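Local atomic coordinates of excinuclease ABC, subunit A. (Deinococcus radiodurans, PDB entry 2VF7), a protein that binds DNA, zinc and adenine nucleotides, and probably hydrolyses ATP and recognises damaged DNA as a UvrA-type excinuclease subunit. Residues G20-N25 and V82-A87; I29-P34 and W449-G454; L38-G43 and L441-R446; V95-A100 and V401-D406. The protein carries 1 engineered substitution. All blocks are in the same frame, centred on the assembly; numbering follows the deposited sequence.

Contact 1 of 4, residues G20-N25 and V82-A87; sequences GARQHN and VPDVDA. With ADP (adenosine-5'-diphosphate), chain E.
The guanidinium of R22 is flanked by the carboxylates of D84 and D86. D86 sits at its edge: NH2 of R22 gives a salt-bridged hydrogen bond of 3.1 Å to D86 OD1, which lies in the guanidinium plane although the nitrogen stands 49° out of the carboxylate plane. D84 comes in obliquely, its carboxylate plane perpendicular to the guanidinium, and its OD1 forms a salt bridge to R22 NE at 3.0 Å. NH1 of R22 has a further salt bridge to D28, so three acids share the charge. The H24 ring lies between C4 of the ADP adenine over one face, offset toward the rim, and CG of Q23 over the centre of the other. Q23 turns at chi2 (73°), which directs its OE1 to the backbone N of D84, 2.8 Å away and almost straight (172°). The main chains join through R22 N and D84 O at 3.1 Å, and a water links that O to Q23 N. Behind the adenine-binding H24, loop 82-87 packs against the turn after strand 15-21. That strand pairs with strand 29-34 through A21 and I29 and with strand 87-89 through R19 and A87, while helix 49-69 touches Q23 and P83.

Contact 2 of 4, residues I29-P34 and W449-G454; sequences ISVKVP and WLVDVG
P34 sets its CD over the five-membered ring of the W449 indole, CG following beside it, a CH-pi contact where two strands of different sheets meet. The proline CD stands 3.3 Å from the centroid of that ring and only 9° off its normal, so it comes down over the face; CG of P34 is 3.7 Å from W449 CG. The indole is placed there by its torsions: CG points anti to the backbone N (chi1 -171°), and chi2 turns the ring broadside to the proline. The carbonyl of K32 approaches the same indole obliquely, and both K32 O and W449 NE1 are hydrogen-bonded to the hydroxyl of S467, which ties the two strands through a third.

Beyond the ring the contact becomes aliphatic. V451 sends its two methyls to two different valines: CG2 meets V33 CG1 at 3.6 Å, the side chains crossing at about a right angle, whereas CG1 touches V31 CG2 more loosely at 4.1 Å. The branch of V33 that meets V451 also comes within 4.3 Å of W449 CD1, so V33 CG1 links the aromatic and aliphatic halves.

The axes of the two short strand segments come within 7.9 Å, their directions 154° apart, roughly antiparallel; this is too far for backbone pairing, which makes it a face-to-face packing of sheets. Strand 29-34 is an outer strand of the antiparallel sheet beside strand 15-21, whose F15 meets the indole edge-to-face. Strand 449-453 lies between strands 38-42 and 464-468 of the mixed sheet.

Contact 3 of 4, residues L38-G43 and L441-R446; sequences LVVFTG and LDVIRR
This is a buried apolar contact of a helix against a strand, formed where the short helix 441-444 lies against one face of the mixed sheet of the nucleotide-binding fold, at the strand that leads into the P-loop. The evidence is in the side chains, which meet through methyl and methylene groups. I444 makes the closest approach from the helix: its CG1 stands 3.8 Å from CG2 of T42 and 4.0 Å from CG1 of V40, so one methylene serves two alternate residues of the strand. T42 and I444 reach toward each other tip to tip, while V40 and I444 cross at about a right angle. The T42 methyl faces the helix because chi1 of 78° puts OG1 between the backbone N and the carbonyl carbon; the hydroxyl is thereby turned to another partner, the carboxylate of D452. The other branch of V40 is used too, CG2 meeting CG1 of V443 at 4.2 Å. At the far end L38 CD2 approaches the carbonyl O of R446 at 4.2 Å, and the R446 guanidinium leads away to a salt bridge with E418.

At the end of the strand, G43 O accepts a hydrogen bond from the Walker A lysine K49, which also binds ADP. Strand 38-42 lies between strands 433-437 and 449-453 of the sheet, and the short helix is flanked by helix 417-428, touched by V443, and helix 480-487, touched by L441 and I444.

Contact 4 of 4, residues V95-A100 and V401-D406; sequences VALQQA and VVYVLD
Parallel pairing of strand 94-96, outermost within this chain, with strand 402-406 extends the mixed sheet of the ABC-type nucleotide-binding fold, and D406, at the second strand's end, fits the position of the Walker B aspartate in such ATPases. V95 uses both its backbone groups: its N donates to V402 O at 2.9 Å (167°), and its O receives V404 N at 3.0 Å. Further on, L97 N reaches V404 O at 3.2 Å, its donor tilted 28° from the carbonyl plane. Side chains pack along the face that carries V95 and Y403. CB of V95 lies 4.0 Å from CE2 of Y403, and CD1 of L97 is 3.8 Å from CD2 of the same ring, both obliquely. V401 CG2 sits over one face of that ring, offset toward its rim, 3.8 Å above the plane. L97 lies alongside L405, pointing the same way, with CD1 to CD2 at 4.0 Å. The phenol OH of Y403 bonds to Q393. D406 lies close to the P-loop residue S50. Helix 49-69 packs on A96 and V404, helix 382-393 on L97 and L405, and strand 433-437 borders strand 402-406 on its other side; S68 of the second subunit packs on V95.

Overall arrangement
Contacts 2, 3 and 4 share the mixed sheet, contact 4 at strand 94-96, outermost within this chain, contacts 2 and 3 on neighbouring strands 449-453 and 38-42. Contacts 2 and 3 touch directly, their centres 12 Å apart: V451 O lies 2.8 Å from T42 N. Contact 2 also joins contact 1 through A21 O and I29 N at 3.0 Å. Contact 4 touches none of the others, its nearest atoms being about 6 Å from contact 3. All four lie near one ADP site: contact 1 supplies H24 and N25 to the pocket, whereas the side chains of D406, T42 and V451 lie about 6, 9 and 11 Å from the nucleotide.

Contact 1 of 4, residues G20-N25 and V82-A87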
loop_
_atom_site.group_PDB
_atom_site.type_symbol
_atom_site.label_atom_id
_atom_site.label_comp_id
_atom_site.label_asym_id
_atom_site.label_seq_id
_atom_site.Cartn_x
_atom_site.Cartn_y
_atom_site.Cartn_z
ATOM N N GLY A 20 15.006 -26.186 -3.358
ATOM C CA GLY A 20 14.827 -25.871 -4.779
ATOM C C GLY A 20 15.017 -24.410 -5.150
ATOM O O GLY A 20 14.361 -23.905 -6.044
ATOM N N ALA A 21 15.929 -23.734 -4.466
ATOM C CA ALA A 21 16.192 -22.317 -4.733
ATOM C C ALA A 21 17.090 -22.174 -5.957
ATOM O O ALA A 21 18.242 -22.612 -5.944
ATOM C CB ALA A 21 16.834 -21.651 -3.491
ATOM N N ARG A 22 16.557 -21.597 -7.029
ATOM C CA ARG A 22 17.383 -21.341 -8.205
ATOM C C ARG A 22 17.329 -19.883 -8.736
ATOM O O ARG A 22 17.398 -19.638 -9.934
ATOM C CB ARG A 22 17.144 -22.416 -9.289
ATOM C CG ARG A 22 15.766 -22.414 -9.865
ATOM C CD ARG A 22 15.252 -23.774 -10.308
ATOM N NE ARG A 22 13.805 -23.722 -10.129
ATOM C CZ ARG A 22 13.120 -24.452 -9.261
ATOM N NH1 ARG A 22 13.728 -25.384 -8.541
ATOM N NH2 ARG A 22 11.810 -24.277 -9.145
ATOM N N GLN A 23 17.269 -18.922 -7.812
ATOM C CA GLN A 23 17.260 -17.500 -8.133
ATOM C C GLN A 23 18.603 -17.092 -8.679
ATOM O O GLN A 23 19.612 -17.375 -8.078
ATOM C CB GLN A 23 16.942 -16.679 -6.883
ATOM C CG GLN A 23 16.691 -15.201 -7.137
ATOM C CD GLN A 23 15.362 -14.975 -7.782
ATOM O OE1 GLN A 23 14.504 -15.860 -7.780
ATOM N NE2 GLN A 23 15.175 -13.795 -8.361
ATOM N N HIS A 24 18.602 -16.419 -9.825
ATOM C CA HIS A 24 19.823 -16.102 -10.577
ATOM C C HIS A 24 20.732 -17.321 -10.722
ATOM O O HIS A 24 20.363 -18.305 -11.406
ATOM C CB HIS A 24 20.553 -14.897 -9.989
ATOM C CG HIS A 24 19.637 -13.795 -9.575
ATOM N ND1 HIS A 24 19.776 -13.122 -8.384
ATOM C CD2 HIS A 24 18.546 -13.271 -10.184
ATOM C CE1 HIS A 24 18.806 -12.225 -8.274
ATOM N NE2 HIS A 24 18.049 -12.295 -9.356
ATOM N N ASN A 25 21.895 -17.294 -10.093
ATOM C CA ASN A 25 22.840 -18.372 -10.318
ATOM C C ASN A 25 22.775 -19.481 -9.259
ATOM O O ASN A 25 23.613 -20.365 -9.233
ATOM C CB ASN A 25 24.255 -17.818 -10.476
ATOM C CG ASN A 25 24.796 -17.234 -9.200
ATOM O OD1 ASN A 25 24.082 -16.541 -8.465
ATOM N ND2 ASN A 25 26.069 -17.505 -8.922
ATOM N N VAL A 82 8.200 -13.238 -8.812
ATOM C CA VAL A 82 8.271 -14.108 -7.640
ATOM C C VAL A 82 9.684 -14.703 -7.519
ATOM O O VAL A 82 10.362 -14.873 -8.538
ATOM C CB VAL A 82 7.259 -15.270 -7.750
ATOM C CG1 VAL A 82 6.680 -15.573 -6.406
ATOM C CG2 VAL A 82 6.136 -14.921 -8.703
ATOM N N PRO A 83 10.154 -15.002 -6.281
ATOM C CA PRO A 83 11.412 -15.756 -6.224
ATOM C C PRO A 83 11.255 -17.152 -6.839
ATOM O O PRO A 83 10.180 -17.749 -6.764
ATOM C CB PRO A 83 11.700 -15.850 -4.724
ATOM C CG PRO A 83 10.881 -14.760 -4.102
ATOM C CD PRO A 83 9.651 -14.684 -4.929
ATOM N N ASP A 84 12.316 -17.642 -7.475
ATOM C CA ASP A 84 12.311 -18.975 -8.052
ATOM C C ASP A 84 12.726 -19.955 -6.971
ATOM O O ASP A 84 13.899 -20.088 -6.660
ATOM C CB ASP A 84 13.250 -19.041 -9.254
ATOM C CG ASP A 84 12.912 -20.179 -10.208
ATOM O OD1 ASP A 84 12.315 -21.190 -9.771
ATOM O OD2 ASP A 84 13.257 -20.066 -11.403
ATOM N N VAL A 85 11.745 -20.621 -6.378
ATOM C CA VAL A 85 11.989 -21.528 -5.247
ATOM C C VAL A 85 10.828 -22.535 -5.055
ATOM O O VAL A 85 9.657 -22.161 -5.109
ATOM C CB VAL A 85 12.329 -20.720 -3.947
ATOM C CG1 VAL A 85 11.144 -19.859 -3.498
ATOM C CG2 VAL A 85 12.857 -21.626 -2.837
ATOM N N ASP A 86 11.162 -23.812 -4.855
ATOM C CA ASP A 86 10.150 -24.861 -4.667
ATOM C C ASP A 86 9.362 -24.734 -3.354
ATOM O O ASP A 86 8.142 -24.762 -3.378
ATOM C CB ASP A 86 10.774 -26.264 -4.763
ATOM C CG ASP A 86 11.129 -26.649 -6.176
ATOM O OD1 ASP A 86 10.483 -26.100 -7.091
ATOM O OD2 ASP A 86 12.041 -27.497 -6.378
ATOM N N ALA A 87 10.068 -24.614 -2.228
ATOM C CA ALA A 87 9.443 -24.525 -0.901
ATOM C C ALA A 87 10.360 -23.863 0.133
ATOM O O ALA A 87 11.576 -24.079 0.121
ATOM C CB ALA A 87 9.054 -25.911 -0.421
HETATM P PB ADP E . 26.866 -11.858 -3.956
HETATM O O1B ADP E . 27.799 -12.807 -3.260
HETATM O O2B ADP E . 27.567 -10.802 -4.758
HETATM O O3B ADP E . 25.825 -11.282 -3.015
HETATM P PA ADP E . 24.982 -12.051 -6.013
HETATM O O1A ADP E . 25.132 -10.530 -5.957
HETATM O O2A ADP E . 23.642 -12.655 -5.751
HETATM O O3A ADP E . 26.060 -12.742 -5.047
HETATM O "O5'" ADP E . 25.370 -12.485 -7.513
HETATM C "C5'" ADP E . 24.984 -13.712 -8.137
HETATM C "C4'" ADP E . 24.375 -13.389 -9.491
HETATM O "O4'" ADP E . 23.118 -12.734 -9.275
HETATM C "C3'" ADP E . 25.197 -12.443 -10.368
HETATM O "O3'" ADP E . 25.155 -12.860 -11.755
HETATM C "C2'" ADP E . 24.489 -11.112 -10.162
HETATM O "O2'" ADP E . 24.709 -10.175 -11.212
HETATM C "C1'" ADP E . 23.030 -11.537 -10.041
HETATM N N9 ADP E . 22.192 -10.575 -9.300
HETATM C C8 ADP E . 22.363 -10.221 -8.008
HETATM N N7 ADP E . 21.457 -9.314 -7.596
HETATM C C5 ADP E . 20.666 -9.087 -8.662
HETATM C C6 ADP E . 19.472 -8.260 -8.907
HETATM N N6 ADP E . 18.977 -7.466 -7.921
HETATM N N1 ADP E . 18.927 -8.306 -10.135
HETATM C C2 ADP E . 19.413 -9.086 -11.128
HETATM N N3 ADP E . 20.485 -9.873 -10.971
HETATM C C4 ADP E . 21.139 -9.920 -9.776
HETATM O O HOH W 1 15.725 -18.860 -5.064
#

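Contact 2 of 4, residues I29-P34 and W449-G454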
loop_
_atom_site.group_PDB
_atom_site.type_symbol
_atom_site.label_atom_id
_atom_site.label_comp_id
_atom_site.label_asym_id
_atom_site.label_seq_id
_atom_site.Cartn_x
_atom_site.Cartn_y
_atom_site.Cartn_z
ATOM N N ILE A 29 19.296 -25.212 -5.013
ATOM C CA ILE A 29 19.914 -25.632 -3.747
ATOM C C ILE A 29 18.897 -25.940 -2.630
ATOM O O ILE A 29 17.736 -25.489 -2.671
ATOM C CB ILE A 29 20.982 -24.577 -3.209
ATOM C CG1 ILE A 29 20.319 -23.289 -2.724
ATOM C CG2 ILE A 29 22.029 -24.246 -4.254
ATOM C CD1 ILE A 29 19.927 -23.298 -1.252
ATOM N N SER A 30 19.358 -26.710 -1.641
ATOM C CA SER A 30 18.645 -26.909 -0.383
ATOM C C SER A 30 19.551 -26.457 0.748
ATOM O O SER A 30 20.717 -26.823 0.784
ATOM C CB SER A 30 18.302 -28.382 -0.174
ATOM O OG SER A 30 17.398 -28.835 -1.145
ATOM N N VAL A 31 19.017 -25.655 1.658
ATOM C CA VAL A 31 19.757 -25.256 2.842
ATOM C C VAL A 31 18.799 -25.094 4.018
ATOM O O VAL A 31 17.621 -24.840 3.828
ATOM C CB VAL A 31 20.612 -23.961 2.595
ATOM C CG1 VAL A 31 19.748 -22.731 2.482
ATOM C CG2 VAL A 31 21.625 -23.771 3.688
ATOM N N LYS A 32 19.310 -25.274 5.229
ATOM C CA LYS A 32 18.562 -24.970 6.447
ATOM C C LYS A 32 19.353 -23.976 7.299
ATOM O O LYS A 32 20.585 -24.019 7.332
ATOM C CB LYS A 32 18.263 -26.243 7.246
ATOM C CG LYS A 32 19.385 -26.677 8.168
ATOM C CD LYS A 32 19.139 -28.050 8.817
ATOM C CE LYS A 32 20.307 -28.423 9.751
ATOM N NZ LYS A 32 19.978 -29.531 10.685
ATOM N N VAL A 33 18.637 -23.082 7.980
ATOM C CA VAL A 33 19.264 -22.082 8.861
ATOM C C VAL A 33 18.434 -21.861 10.129
ATOM O O VAL A 33 17.201 -21.745 10.057
ATOM C CB VAL A 33 19.545 -20.708 8.130
ATOM C CG1 VAL A 33 20.377 -20.918 6.919
ATOM C CG2 VAL A 33 18.272 -20.026 7.726
ATOM N N PRO A 34 19.110 -21.782 11.292
ATOM C CA PRO A 34 18.396 -21.597 12.552
ATOM C C PRO A 34 17.705 -20.240 12.638
ATOM O O PRO A 34 18.195 -19.242 12.098
ATOM C CB PRO A 34 19.497 -21.733 13.607
ATOM C CG PRO A 34 20.748 -21.449 12.916
ATOM C CD PRO A 34 20.568 -21.864 11.498
ATOM N N TRP A 449 25.801 -19.272 13.342
ATOM C CA TRP A 449 25.717 -20.180 12.204
ATOM C C TRP A 449 26.234 -19.437 10.965
ATOM O O TRP A 449 26.178 -18.196 10.895
ATOM C CB TRP A 449 24.251 -20.574 12.020
ATOM C CG TRP A 449 23.902 -21.678 11.038
ATOM C CD1 TRP A 449 23.585 -21.524 9.722
ATOM C CD2 TRP A 449 23.726 -23.077 11.327
ATOM N NE1 TRP A 449 23.269 -22.735 9.160
ATOM C CE2 TRP A 449 23.334 -23.705 10.127
ATOM C CE3 TRP A 449 23.881 -23.860 12.478
ATOM C CZ2 TRP A 449 23.109 -25.075 10.037
ATOM C CZ3 TRP A 449 23.662 -25.225 12.389
ATOM C CH2 TRP A 449 23.284 -25.821 11.171
ATOM N N LEU A 450 26.747 -20.185 9.990
ATOM C CA LEU A 450 27.151 -19.558 8.743
ATOM C C LEU A 450 26.842 -20.369 7.496
ATOM O O LEU A 450 26.928 -21.580 7.499
ATOM C CB LEU A 450 28.620 -19.109 8.812
ATOM C CG LEU A 450 29.771 -19.884 8.213
ATOM C CD1 LEU A 450 29.783 -19.770 6.686
ATOM C CD2 LEU A 450 31.050 -19.319 8.802
ATOM N N VAL A 451 26.455 -19.673 6.435
ATOM C CA VAL A 451 26.190 -20.283 5.133
ATOM C C VAL A 451 27.210 -19.785 4.095
ATOM O O VAL A 451 27.167 -18.614 3.690
ATOM C CB VAL A 451 24.769 -19.951 4.639
ATOM C CG1 VAL A 451 24.411 -20.811 3.445
ATOM C CG2 VAL A 451 23.728 -20.107 5.774
ATOM N N ASP A 452 28.118 -20.672 3.677
ATOM C CA ASP A 452 29.153 -20.320 2.691
ATOM C C ASP A 452 28.735 -20.769 1.301
ATOM O O ASP A 452 28.488 -21.958 1.056
ATOM C CB ASP A 452 30.536 -20.896 3.064
ATOM C CG ASP A 452 31.693 -20.132 2.408
ATOM O OD1 ASP A 452 32.545 -20.774 1.737
ATOM O OD2 ASP A 452 31.768 -18.887 2.570
ATOM N N VAL A 453 28.673 -19.796 0.399
ATOM C CA VAL A 453 28.097 -19.971 -0.928
ATOM C C VAL A 453 29.174 -20.006 -2.043
ATOM O O VAL A 453 30.104 -19.194 -2.062
ATOM C CB VAL A 453 27.028 -18.867 -1.224
ATOM C CG1 VAL A 453 26.529 -18.955 -2.632
ATOM C CG2 VAL A 453 25.844 -18.974 -0.274
ATOM N N GLY A 454 29.022 -20.990 -2.933
ATOM C CA GLY A 454 29.698 -21.094 -4.223
ATOM C C GLY A 454 31.173 -21.330 -4.095
ATOM O O GLY A 454 31.807 -20.815 -3.151
#

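Contact 3 of 4, residues L38-G43 and L441-R446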
loop_
_atom_site.group_PDB
_atom_site.type_symbol
_atom_site.label_atom_id
_atom_site.label_comp_id
_atom_site.label_asym_id
_atom_site.label_seq_id
_atom_site.Cartn_x
_atom_site.Cartn_y
_atom_site.Cartn_z
ATOM N N LEU A 38 22.176 -15.310 15.086
ATOM C CA LEU A 38 22.956 -14.537 14.138
ATOM C C LEU A 38 23.508 -15.448 13.043
ATOM O O LEU A 38 24.477 -16.167 13.275
ATOM C CB LEU A 38 24.111 -13.807 14.846
ATOM C CG LEU A 38 25.136 -13.044 13.983
ATOM C CD1 LEU A 38 24.481 -11.871 13.212
ATOM C CD2 LEU A 38 26.327 -12.573 14.794
ATOM N N VAL A 39 22.882 -15.406 11.863
ATOM C CA VAL A 39 23.305 -16.206 10.713
ATOM C C VAL A 39 24.007 -15.302 9.709
ATOM O O VAL A 39 23.448 -14.291 9.279
ATOM C CB VAL A 39 22.116 -16.936 10.003
ATOM C CG1 VAL A 39 22.631 -17.857 8.901
ATOM C CG2 VAL A 39 21.312 -17.743 10.978
ATOM N N VAL A 40 25.233 -15.665 9.344
ATOM C CA VAL A 40 26.027 -14.880 8.392
ATOM C C VAL A 40 26.159 -15.645 7.079
ATOM O O VAL A 40 26.460 -16.823 7.081
ATOM C CB VAL A 40 27.420 -14.490 8.993
ATOM C CG1 VAL A 40 28.261 -13.742 7.995
ATOM C CG2 VAL A 40 27.240 -13.614 10.221
ATOM N N PHE A 41 25.881 -14.971 5.970
ATOM C CA PHE A 41 25.994 -15.544 4.638
ATOM C C PHE A 41 27.300 -15.064 4.027
ATOM O O PHE A 41 27.538 -13.856 3.949
ATOM C CB PHE A 41 24.786 -15.136 3.775
ATOM C CG PHE A 41 23.458 -15.694 4.280
ATOM C CD1 PHE A 41 22.887 -16.804 3.681
ATOM C CD2 PHE A 41 22.802 -15.115 5.374
ATOM C CE1 PHE A 41 21.663 -17.331 4.153
ATOM C CE2 PHE A 41 21.599 -15.643 5.867
ATOM C CZ PHE A 41 21.023 -16.748 5.236
ATOM N N THR A 42 28.154 -16.006 3.621
ATOM C CA THR A 42 29.524 -15.665 3.198
ATOM C C THR A 42 29.988 -16.304 1.881
ATOM O O THR A 42 29.328 -17.190 1.338
ATOM C CB THR A 42 30.565 -15.931 4.315
ATOM O OG1 THR A 42 30.863 -17.328 4.381
ATOM C CG2 THR A 42 30.048 -15.455 5.665
ATOM N N GLY A 43 31.131 -15.844 1.374
ATOM C CA GLY A 43 31.655 -16.317 0.103
ATOM C C GLY A 43 32.004 -15.153 -0.811
ATOM O O GLY A 43 31.644 -14.014 -0.511
ATOM N N LEU A 441 35.775 -10.670 8.735
ATOM C CA LEU A 441 36.161 -11.912 9.399
ATOM C C LEU A 441 35.913 -11.873 10.909
ATOM O O LEU A 441 35.700 -12.903 11.537
ATOM C CB LEU A 441 37.635 -12.222 9.113
ATOM C CG LEU A 441 38.059 -12.541 7.671
ATOM C CD1 LEU A 441 39.575 -12.715 7.617
ATOM C CD2 LEU A 441 37.346 -13.768 7.097
ATOM N N ASP A 442 35.956 -10.676 11.480
ATOM C CA ASP A 442 35.618 -10.457 12.887
ATOM C C ASP A 442 34.151 -10.745 13.224
ATOM O O ASP A 442 33.864 -11.191 14.338
ATOM C CB ASP A 442 35.965 -9.027 13.301
ATOM C CG ASP A 442 37.322 -8.930 13.948
ATOM O OD1 ASP A 442 37.439 -9.359 15.116
ATOM O OD2 ASP A 442 38.263 -8.428 13.293
ATOM N N VAL A 443 33.240 -10.475 12.283
ATOM C CA VAL A 443 31.819 -10.781 12.455
ATOM C C VAL A 443 31.539 -12.254 12.156
ATOM O O VAL A 443 30.971 -12.961 12.995
ATOM C CB VAL A 443 30.896 -9.890 11.588
ATOM C CG1 VAL A 443 29.415 -10.339 11.736
ATOM C CG2 VAL A 443 31.073 -8.391 11.930
ATOM N N ILE A 444 31.939 -12.714 10.968
ATOM C CA ILE A 444 31.879 -14.135 10.617
ATOM C C ILE A 444 32.289 -15.040 11.792
ATOM O O ILE A 444 31.580 -15.984 12.121
ATOM C CB ILE A 444 32.731 -14.435 9.357
ATOM C CG1 ILE A 444 32.222 -13.611 8.175
ATOM C CG2 ILE A 444 32.677 -15.913 9.006
ATOM C CD1 ILE A 444 33.193 -13.519 7.018
ATOM N N ARG A 445 33.412 -14.727 12.435
ATOM C CA ARG A 445 33.938 -15.489 13.585
ATOM C C ARG A 445 32.993 -15.547 14.808
ATOM O O ARG A 445 33.051 -16.481 15.595
ATOM C CB ARG A 445 35.287 -14.906 13.999
ATOM C CG ARG A 445 36.293 -15.884 14.586
ATOM C CD ARG A 445 37.697 -15.235 14.702
ATOM N NE ARG A 445 38.600 -15.604 13.603
ATOM C CZ ARG A 445 39.191 -14.750 12.766
ATOM N NH1 ARG A 445 39.017 -13.434 12.886
ATOM N NH2 ARG A 445 39.988 -15.224 11.812
ATOM N N ARG A 446 32.127 -14.556 14.970
ATOM C CA ARG A 446 31.289 -14.482 16.173
ATOM C C ARG A 446 29.847 -14.981 15.960
ATOM O O ARG A 446 29.034 -15.020 16.896
ATOM C CB ARG A 446 31.322 -13.064 16.746
ATOM C CG ARG A 446 32.696 -12.705 17.341
ATOM C CD ARG A 446 32.796 -13.082 18.820
ATOM N NE ARG A 446 31.839 -12.289 19.590
ATOM C CZ ARG A 446 32.141 -11.165 20.232
ATOM N NH1 ARG A 446 33.390 -10.706 20.229
ATOM N NH2 ARG A 446 31.198 -10.506 20.891
#

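Contact 4 of 4, residues V95-A100 and V401-D406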
loop_
_atom_site.group_PDB
_atom_site.type_symbol
_atom_site.label_atom_id
_atom_site.label_comp_id
_atom_site.label_asym_id
_atom_site.label_seq_id
_atom_site.Cartn_x
_atom_site.Cartn_y
_atom_site.Cartn_z
ATOM N N VAL A 95 12.033 -7.958 7.771
ATOM C CA VAL A 95 12.359 -6.543 7.556
ATOM C C VAL A 95 13.786 -6.427 6.989
ATOM O O VAL A 95 14.714 -6.962 7.569
ATOM C CB VAL A 95 12.277 -5.745 8.896
ATOM C CG1 VAL A 95 12.419 -4.253 8.648
ATOM C CG2 VAL A 95 10.960 -6.041 9.630
ATOM N N ALA A 96 13.956 -5.759 5.846
ATOM C CA ALA A 96 15.294 -5.449 5.345
ATOM C C ALA A 96 15.728 -4.087 5.879
ATOM O O ALA A 96 15.009 -3.091 5.712
ATOM C CB ALA A 96 15.347 -5.467 3.816
ATOM N N LEU A 97 16.890 -4.063 6.535
ATOM C CA LEU A 97 17.478 -2.809 7.026
ATOM C C LEU A 97 18.270 -2.014 5.974
ATOM O O LEU A 97 18.852 -0.975 6.283
ATOM C CB LEU A 97 18.287 -3.043 8.308
ATOM C CG LEU A 97 17.401 -3.553 9.466
ATOM C CD1 LEU A 97 18.220 -3.796 10.702
ATOM C CD2 LEU A 97 16.228 -2.597 9.758
ATOM N N GLN A 98 18.258 -2.508 4.729
ATOM C CA GLN A 98 18.760 -1.776 3.564
ATOM C C GLN A 98 17.717 -1.739 2.468
ATOM O O GLN A 98 16.933 -2.676 2.309
ATOM C CB GLN A 98 20.054 -2.399 3.037
ATOM C CG GLN A 98 20.682 -1.645 1.856
ATOM C CD GLN A 98 22.151 -1.378 2.052
ATOM O OE1 GLN A 98 22.983 -2.015 1.420
ATOM N NE2 GLN A 98 22.485 -0.440 2.949
ATOM N N GLN A 99 17.718 -0.654 1.702
ATOM C CA GLN A 99 16.827 -0.505 0.564
ATOM C C GLN A 99 17.316 -1.312 -0.650
ATOM O O GLN A 99 18.511 -1.603 -0.786
ATOM C CB GLN A 99 16.737 0.976 0.205
ATOM C CG GLN A 99 15.359 1.475 -0.180
ATOM C CD GLN A 99 15.385 2.967 -0.482
ATOM O OE1 GLN A 99 15.874 3.390 -1.538
ATOM N NE2 GLN A 99 14.873 3.780 0.456
ATOM N N ALA A 100 16.380 -1.650 -1.532
ATOM C CA ALA A 100 16.653 -2.476 -2.716
ATOM C C ALA A 100 17.688 -1.884 -3.689
ATOM O O ALA A 100 17.581 -0.731 -4.098
ATOM C CB ALA A 100 15.352 -2.779 -3.458
ATOM N N VAL A 401 10.389 -11.190 14.167
ATOM C CA VAL A 401 10.640 -10.956 12.730
ATOM C C VAL A 401 12.083 -11.403 12.437
ATOM O O VAL A 401 12.838 -11.656 13.374
ATOM C CB VAL A 401 10.425 -9.448 12.276
ATOM C CG1 VAL A 401 8.985 -9.024 12.367
ATOM C CG2 VAL A 401 11.314 -8.479 13.045
ATOM N N VAL A 402 12.430 -11.537 11.159
ATOM C CA VAL A 402 13.817 -11.657 10.706
ATOM C C VAL A 402 14.340 -10.328 10.165
ATOM O O VAL A 402 13.708 -9.709 9.308
ATOM C CB VAL A 402 13.994 -12.660 9.536
ATOM C CG1 VAL A 402 15.476 -13.115 9.455
ATOM C CG2 VAL A 402 13.080 -13.847 9.677
ATOM N N TYR A 403 15.510 -9.912 10.646
ATOM C CA TYR A 403 16.221 -8.762 10.076
ATOM C C TYR A 403 17.234 -9.223 9.049
ATOM O O TYR A 403 18.046 -10.105 9.319
ATOM C CB TYR A 403 16.908 -7.957 11.173
ATOM C CG TYR A 403 15.925 -7.178 12.025
ATOM C CD1 TYR A 403 15.623 -7.573 13.337
ATOM C CD2 TYR A 403 15.287 -6.059 11.513
ATOM C CE1 TYR A 403 14.716 -6.845 14.119
ATOM C CE2 TYR A 403 14.370 -5.335 12.272
ATOM C CZ TYR A 403 14.097 -5.719 13.577
ATOM O OH TYR A 403 13.195 -4.963 14.308
ATOM N N VAL A 404 17.164 -8.629 7.862
ATOM C CA VAL A 404 18.081 -8.956 6.767
ATOM C C VAL A 404 19.059 -7.784 6.518
ATOM O O VAL A 404 18.670 -6.701 6.085
ATOM C CB VAL A 404 17.311 -9.341 5.480
ATOM C CG1 VAL A 404 18.213 -10.125 4.560
ATOM C CG2 VAL A 404 16.072 -10.164 5.819
ATOM N N LEU A 405 20.326 -8.013 6.848
ATOM C CA LEU A 405 21.343 -6.967 6.782
ATOM C C LEU A 405 22.397 -7.221 5.681
ATOM O O LEU A 405 22.747 -8.370 5.382
ATOM C CB LEU A 405 22.003 -6.770 8.157
ATOM C CG LEU A 405 21.175 -6.340 9.385
ATOM C CD1 LEU A 405 21.002 -7.481 10.373
ATOM C CD2 LEU A 405 21.881 -5.221 10.116
ATOM N N ASP A 406 22.888 -6.144 5.082
ATOM C CA ASP A 406 23.909 -6.250 4.025
ATOM C C ASP A 406 25.166 -5.454 4.361
ATOM O O ASP A 406 25.246 -4.261 4.070
ATOM C CB ASP A 406 23.361 -5.817 2.666
ATOM C CG ASP A 406 24.444 -5.771 1.592
ATOM O OD1 ASP A 406 24.844 -4.650 1.221
ATOM O OD2 ASP A 406 24.923 -6.850 1.146
#